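Long-range contacts in EGF family domain-containing protein (Toxoplasma gondii, PDB 4Z80), which binds a RON2-like peptide as a divergent AMA1-family antigen and probably takes part in the moving junction between parasite and host cell during invasion: residues D27-K32 / D175-S180; S180-F185 / S259-H264. All blocks are in the same frame, centred on the assembly; numbering follows the deposited sequence.

Contact 1: D27-K32 / D175-S180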
loop_
_atom_site.group_PDB
_atom_site.type_symbol
_atom_site.label_atom_id
_atom_site.label_comp_id
_atom_site.label_asym_id
_atom_site.label_seq_id
_atom_site.Cartn_x
_atom_site.Cartn_y
_atom_site.Cartn_z
ATOM N N ASP A 27 6.375 4.153 -12.259
ATOM C CA ASP A 27 6.432 5.146 -11.204
ATOM C C ASP A 27 5.736 6.385 -11.718
ATOM O O ASP A 27 6.295 7.107 -12.538
ATOM C CB ASP A 27 7.884 5.463 -10.834
ATOM C CG ASP A 27 7.997 6.483 -9.713
ATOM O OD1 ASP A 27 7.273 6.352 -8.705
ATOM O OD2 ASP A 27 8.828 7.407 -9.835
ATOM N N LEU A 28 4.503 6.612 -11.286
ATOM C CA LEU A 28 3.790 7.794 -11.731
ATOM C C LEU A 28 3.582 8.765 -10.590
ATOM O O LEU A 28 3.620 8.401 -9.408
ATOM C CB LEU A 28 2.447 7.422 -12.365
ATOM C CG LEU A 28 1.296 6.889 -11.508
ATOM C CD1 LEU A 28 0.514 7.990 -10.791
ATOM C CD2 LEU A 28 0.340 6.085 -12.382
ATOM N N ILE A 29 3.399 10.023 -10.966
ATOM C CA ILE A 29 3.006 11.057 -10.035
ATOM C C ILE A 29 1.796 11.774 -10.629
ATOM O O ILE A 29 1.642 11.829 -11.854
ATOM C CB ILE A 29 4.147 12.046 -9.762
ATOM C CG1 ILE A 29 4.717 12.557 -11.080
ATOM C CG2 ILE A 29 5.249 11.376 -8.940
ATOM C CD1 ILE A 29 5.346 13.884 -10.970
ATOM N N TRP A 30 0.935 12.309 -9.772
ATOM C CA TRP A 30 -0.285 12.973 -10.237
ATOM C C TRP A 30 0.047 14.401 -10.655
ATOM O O TRP A 30 0.760 15.111 -9.950
ATOM C CB TRP A 30 -1.374 12.958 -9.149
ATOM C CG TRP A 30 -1.654 11.585 -8.623
ATOM C CD1 TRP A 30 -1.353 11.108 -7.377
ATOM C CD2 TRP A 30 -2.250 10.497 -9.334
ATOM N NE1 TRP A 30 -1.732 9.795 -7.269
ATOM C CE2 TRP A 30 -2.293 9.396 -8.452
ATOM C CE3 TRP A 30 -2.758 10.345 -10.629
ATOM C CZ2 TRP A 30 -2.810 8.160 -8.825
ATOM C CZ3 TRP A 30 -3.278 9.112 -10.996
ATOM C CH2 TRP A 30 -3.303 8.039 -10.095
ATOM N N ASP A 31 -0.451 14.806 -11.817
ATOM C CA ASP A 31 -0.291 16.183 -12.271
ATOM C C ASP A 31 -1.292 16.488 -13.377
ATOM O O ASP A 31 -1.428 15.712 -14.318
ATOM C CB ASP A 31 1.130 16.432 -12.765
ATOM C CG ASP A 31 1.446 17.910 -12.883
ATOM O OD1 ASP A 31 1.039 18.519 -13.892
ATOM O OD2 ASP A 31 2.082 18.469 -11.960
ATOM N N LYS A 32 -1.985 17.616 -13.275
ATOM C CA LYS A 32 -3.027 17.921 -14.253
ATOM C C LYS A 32 -2.439 18.241 -15.633
ATOM O O LYS A 32 -3.168 18.261 -16.621
ATOM C CB LYS A 32 -3.914 19.072 -13.762
ATOM C CG LYS A 32 -3.217 20.395 -13.548
ATOM C CD LYS A 32 -4.198 21.417 -12.993
ATOM C CE LYS A 32 -3.493 22.676 -12.535
ATOM N NZ LYS A 32 -2.677 23.281 -13.622
ATOM N N ASP A 175 -1.454 21.954 -3.726
ATOM C CA ASP A 175 -0.625 20.771 -3.962
ATOM C C ASP A 175 -0.953 20.226 -5.343
ATOM O O ASP A 175 -2.106 19.899 -5.619
ATOM C CB ASP A 175 -0.900 19.725 -2.871
ATOM C CG ASP A 175 0.049 18.528 -2.918
ATOM O OD1 ASP A 175 0.575 18.177 -4.001
ATOM O OD2 ASP A 175 0.243 17.918 -1.841
ATOM N N LYS A 176 0.053 20.101 -6.204
ATOM C CA LYS A 176 -0.190 19.695 -7.583
ATOM C C LYS A 176 -0.682 18.248 -7.702
ATOM O O LYS A 176 -1.202 17.857 -8.748
ATOM C CB LYS A 176 1.077 19.905 -8.415
ATOM C CG LYS A 176 1.500 21.368 -8.461
ATOM C CD LYS A 176 2.569 21.637 -9.507
ATOM C CE LYS A 176 2.888 23.124 -9.570
ATOM N NZ LYS A 176 3.789 23.471 -10.705
ATOM N N GLU A 177 -0.562 17.470 -6.627
ATOM C CA GLU A 177 -1.091 16.104 -6.623
ATOM C C GLU A 177 -2.506 16.011 -6.052
ATOM O O GLU A 177 -3.149 14.966 -6.140
ATOM C CB GLU A 177 -0.163 15.172 -5.834
ATOM C CG GLU A 177 1.143 14.898 -6.554
ATOM C CD GLU A 177 1.787 13.604 -6.115
ATOM O OE1 GLU A 177 2.274 13.542 -4.967
ATOM O OE2 GLU A 177 1.799 12.648 -6.919
ATOM N N PHE A 178 -2.983 17.097 -5.454
ATOM C CA PHE A 178 -4.309 17.115 -4.858
ATOM C C PHE A 178 -5.339 17.538 -5.894
ATOM O O PHE A 178 -5.052 18.373 -6.746
ATOM C CB PHE A 178 -4.336 18.068 -3.666
ATOM C CG PHE A 178 -5.615 18.020 -2.865
ATOM C CD1 PHE A 178 -5.761 17.111 -1.834
ATOM C CD2 PHE A 178 -6.656 18.899 -3.130
ATOM C CE1 PHE A 178 -6.919 17.060 -1.085
ATOM C CE2 PHE A 178 -7.830 18.852 -2.386
ATOM C CZ PHE A 178 -7.960 17.936 -1.362
ATOM N N ASP A 179 -6.526 16.943 -5.828
ATOM C CA ASP A 179 -7.640 17.362 -6.669
ATOM C C ASP A 179 -8.913 17.347 -5.833
ATOM O O ASP A 179 -9.242 16.337 -5.230
ATOM C CB ASP A 179 -7.783 16.453 -7.887
ATOM C CG ASP A 179 -8.930 16.871 -8.788
ATOM O OD1 ASP A 179 -8.694 17.691 -9.701
ATOM O OD2 ASP A 179 -10.064 16.396 -8.574
ATOM N N SER A 180 -9.630 18.467 -5.802
ATOM C CA SER A 180 -10.767 18.608 -4.896
ATOM C C SER A 180 -11.955 17.720 -5.265
ATOM O O SER A 180 -12.791 17.421 -4.414
ATOM C CB SER A 180 -11.219 20.069 -4.847
ATOM O OG SER A 180 -11.617 20.523 -6.129
HETATM O O HOH W 1 -1.830 19.404 -10.796
#
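A buried carboxylate of Glu-177 closes on the backbone of Trp-30, joining the end of strand 27-30 to a turn in the loop after helix 165-172. The strand is an outermost one of a three-stranded antiparallel sheet, paired within the chain with strand 43-51. Trp-30 N donates to Glu-177 OE2 over 3.0 Å. The bond is fairly straight, 163° at the hydrogen, and uses the anti lone pair of OE2. CG of Glu-177 sits beside its backbone N (chi1 -71°), and the chain runs extended from there, which carries the carboxylate back along the strand, at about a right angle to the side chains of Ile-29 and Trp-30. On the way CG passes 3.4 Å from Trp-30 O. OE2 also lies 3.7 Å from Ile-29 CB and 3.5 Å from Trp-30 CD1. The carboxylate plane is tilted 35° to the indole.

The turn is type I, from Asp-175 to Phe-178. Asp-175 OD1 accepts from Glu-177 N in an Asx turn, so one acid sets the backbone from which the other reaches out. At the outer end, Asp-31 and Lys-176 lie alongside and point the same way, with OD2 4.0 Å from Lys-176 CB. Asp-31 OD2 and Lys-176 NZ stay 5.4 Å apart. Asp-31 OD1 accepts from Asp-33 N. A water links Lys-32 N to Lys-176 O.

Glu-177 OE2 also bonds His-335 NE2, and OE1 forms a salt bridge with Arg-276. With both oxygens engaged, rotation of the carboxylate is restricted. Arg-276 would be expected to favour the ionised form of Glu-177 despite burial.

Contact 2: S180-F185 / S259-H264; sequences STVCNF and SRCTTH
A disulfide ties the loop 180-185 to the C-terminal part of helix 252-262. Cys-183 SG and Cys-261 SG are bonded at 2.0 Å, with chi3 -75°. Both sulfurs sit beside their own backbone N. Cys-183 CB and Cys-261 CB come to 3.5 Å, tighter than usual van der Waals contact, as the bridge imposes. On the loop side, a type I turn from Thr-181 to Asn-184 presents Cys-183 to the helix.

This crosslink is one of ten disulfides in a chain whose family belongs to the PAN clan. It joins parts of the sequence nearly eighty residues apart.

Phe-185 packs against the helical half of the bridge. Its CZ lies 3.7 Å from Cys-261 CB. The sulfur of Cys-261 is 4.8 Å from the ring centroid and 56° off the ring normal, an oblique sulfur-aromatic contact. The ring also meets Trp-248.

Val-182 flanks the bridge with CG1, 4.2 Å from Cys-261 SG. The same methyl reaches NH1 of Arg-260 at 3.9 Å, where the two side chains cross at about a right angle. The arginine runs extended past the valine. Its NE hydrogen-bonds Glu-177 O, and it makes a cation-pi contact with Trp-30.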
loop_
_atom_site.group_PDB
_atom_site.type_symbol
_atom_site.label_atom_id
_atom_site.label_comp_id
_atom_site.label_asym_id
_atom_site.label_seq_id
_atom_site.Cartn_x
_atom_site.Cartn_y
_atom_site.Cartn_z
ATOM N N SER A 180 -9.630 18.467 -5.802
ATOM C CA SER A 180 -10.767 18.608 -4.896
ATOM C C SER A 180 -11.955 17.720 -5.265
ATOM O O SER A 180 -12.791 17.421 -4.414
ATOM C CB SER A 180 -11.219 20.069 -4.847
ATOM O OG SER A 180 -11.617 20.523 -6.129
ATOM N N THR A 181 -12.030 17.293 -6.520
ATOM C CA THR A 181 -13.099 16.397 -6.942
ATOM C C THR A 181 -12.758 14.963 -6.569
ATOM O O THR A 181 -13.576 14.256 -5.987
ATOM C CB THR A 181 -13.353 16.495 -8.449
ATOM O OG1 THR A 181 -13.711 17.844 -8.771
ATOM C CG2 THR A 181 -14.477 15.551 -8.875
ATOM N N VAL A 182 -11.545 14.536 -6.900
ATOM C CA VAL A 182 -11.101 13.206 -6.522
ATOM C C VAL A 182 -11.123 13.071 -4.995
ATOM O O VAL A 182 -11.534 12.042 -4.456
ATOM C CB VAL A 182 -9.691 12.912 -7.070
ATOM C CG1 VAL A 182 -9.115 11.621 -6.468
ATOM C CG2 VAL A 182 -9.736 12.820 -8.584
ATOM N N CYS A 183 -10.703 14.129 -4.309
ATOM C CA CYS A 183 -10.616 14.128 -2.854
ATOM C C CYS A 183 -11.794 14.844 -2.209
ATOM O O CYS A 183 -11.614 15.590 -1.248
ATOM C CB CYS A 183 -9.318 14.796 -2.408
ATOM S SG CYS A 183 -7.823 14.083 -3.136
ATOM N N ASN A 184 -12.996 14.612 -2.723
ATOM C CA ASN A 184 -14.151 15.384 -2.278
ATOM C C ASN A 184 -14.653 14.969 -0.898
ATOM O O ASN A 184 -15.598 15.556 -0.377
ATOM C CB ASN A 184 -15.289 15.289 -3.304
ATOM C CG ASN A 184 -15.806 13.878 -3.502
ATOM O OD1 ASN A 184 -15.444 12.948 -2.781
ATOM N ND2 ASN A 184 -16.679 13.717 -4.490
ATOM N N PHE A 185 -14.000 13.972 -0.306
ATOM C CA PHE A 185 -14.365 13.450 1.007
ATOM C C PHE A 185 -13.417 13.984 2.075
ATOM O O PHE A 185 -13.474 13.564 3.234
ATOM C CB PHE A 185 -14.325 11.923 1.000
ATOM C CG PHE A 185 -12.996 11.375 0.565
ATOM C CD1 PHE A 185 -12.722 11.181 -0.780
ATOM C CD2 PHE A 185 -12.004 11.114 1.491
ATOM C CE1 PHE A 185 -11.494 10.708 -1.190
ATOM C CE2 PHE A 185 -10.771 10.638 1.089
ATOM C CZ PHE A 185 -10.515 10.433 -0.256
ATOM N N SER A 259 -5.241 7.219 0.249
ATOM C CA SER A 259 -3.883 7.661 0.553
ATOM C C SER A 259 -3.523 8.984 -0.106
ATOM O O SER A 259 -3.012 9.894 0.544
ATOM C CB SER A 259 -2.859 6.608 0.124
ATOM O OG SER A 259 -1.565 7.206 0.076
ATOM N N ARG A 260 -3.782 9.081 -1.407
ATOM C CA ARG A 260 -3.474 10.285 -2.168
ATOM C C ARG A 260 -3.997 11.534 -1.473
ATOM O O ARG A 260 -3.318 12.559 -1.382
ATOM C CB ARG A 260 -4.086 10.180 -3.568
ATOM C CG ARG A 260 -3.920 11.424 -4.403
ATOM C CD ARG A 260 -4.589 11.286 -5.748
ATOM N NE ARG A 260 -4.499 12.527 -6.494
ATOM C CZ ARG A 260 -5.009 12.709 -7.709
ATOM N NH1 ARG A 260 -5.663 11.729 -8.310
ATOM N NH2 ARG A 260 -4.864 13.880 -8.315
ATOM N N CYS A 261 -5.216 11.429 -0.967
ATOM C CA CYS A 261 -5.947 12.608 -0.524
ATOM C C CYS A 261 -5.695 13.007 0.928
ATOM O O CYS A 261 -6.068 14.111 1.328
ATOM C CB CYS A 261 -7.447 12.388 -0.722
ATOM S SG CYS A 261 -7.939 12.179 -2.439
ATOM N N THR A 262 -5.077 12.133 1.720
ATOM C CA THR A 262 -4.979 12.369 3.164
ATOM C C THR A 262 -3.584 12.745 3.674
ATOM O O THR A 262 -3.397 12.895 4.875
ATOM C CB THR A 262 -5.452 11.135 3.969
ATOM O OG1 THR A 262 -4.754 9.956 3.533
ATOM C CG2 THR A 262 -6.945 10.928 3.798
ATOM N N THR A 263 -2.614 12.912 2.776
ATOM C CA THR A 263 -1.268 13.332 3.161
ATOM C C THR A 263 -1.247 14.496 4.153
ATOM O O THR A 263 -0.562 14.441 5.177
ATOM C CB THR A 263 -0.458 13.725 1.905
ATOM O OG1 THR A 263 -0.157 12.539 1.152
ATOM C CG2 THR A 263 0.840 14.465 2.253
ATOM N N HIS A 264 -2.001 15.551 3.864
ATOM C CA HIS A 264 -1.892 16.762 4.673
ATOM C C HIS A 264 -2.680 16.695 5.975
ATOM O O HIS A 264 -2.660 17.641 6.759
ATOM C CB HIS A 264 -2.320 17.977 3.854
ATOM C CG HIS A 264 -1.402 18.246 2.710
ATOM N ND1 HIS A 264 -0.072 18.555 2.893
ATOM C CD2 HIS A 264 -1.602 18.205 1.373
ATOM C CE1 HIS A 264 0.507 18.705 1.715
ATOM N NE2 HIS A 264 -0.400 18.500 0.778
#

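The two contacts share Ser-180 and follow one another along the same loop, their centres about 10 Å apart. Contact 1 is buried and polar: a carboxylate grips the strand backbone, and a water bridges at its outer end. Contact 2 is only partly buried. A covalent bond and apolar packing hold it, with no hydrogen bond across. Helix 252-262 and its continuation meet both. Arg-260 NE lies 2.8 Å from Glu-177 O, and His-264 NE2 is 2.8 Å from Asp-175 OD2, both probable hydrogen bonds. Phe-178 CE1 packs on Cys-183 CB at 3.6 Å. The loop is thus held to the sheet by contact 1 and to the helix by contact 2.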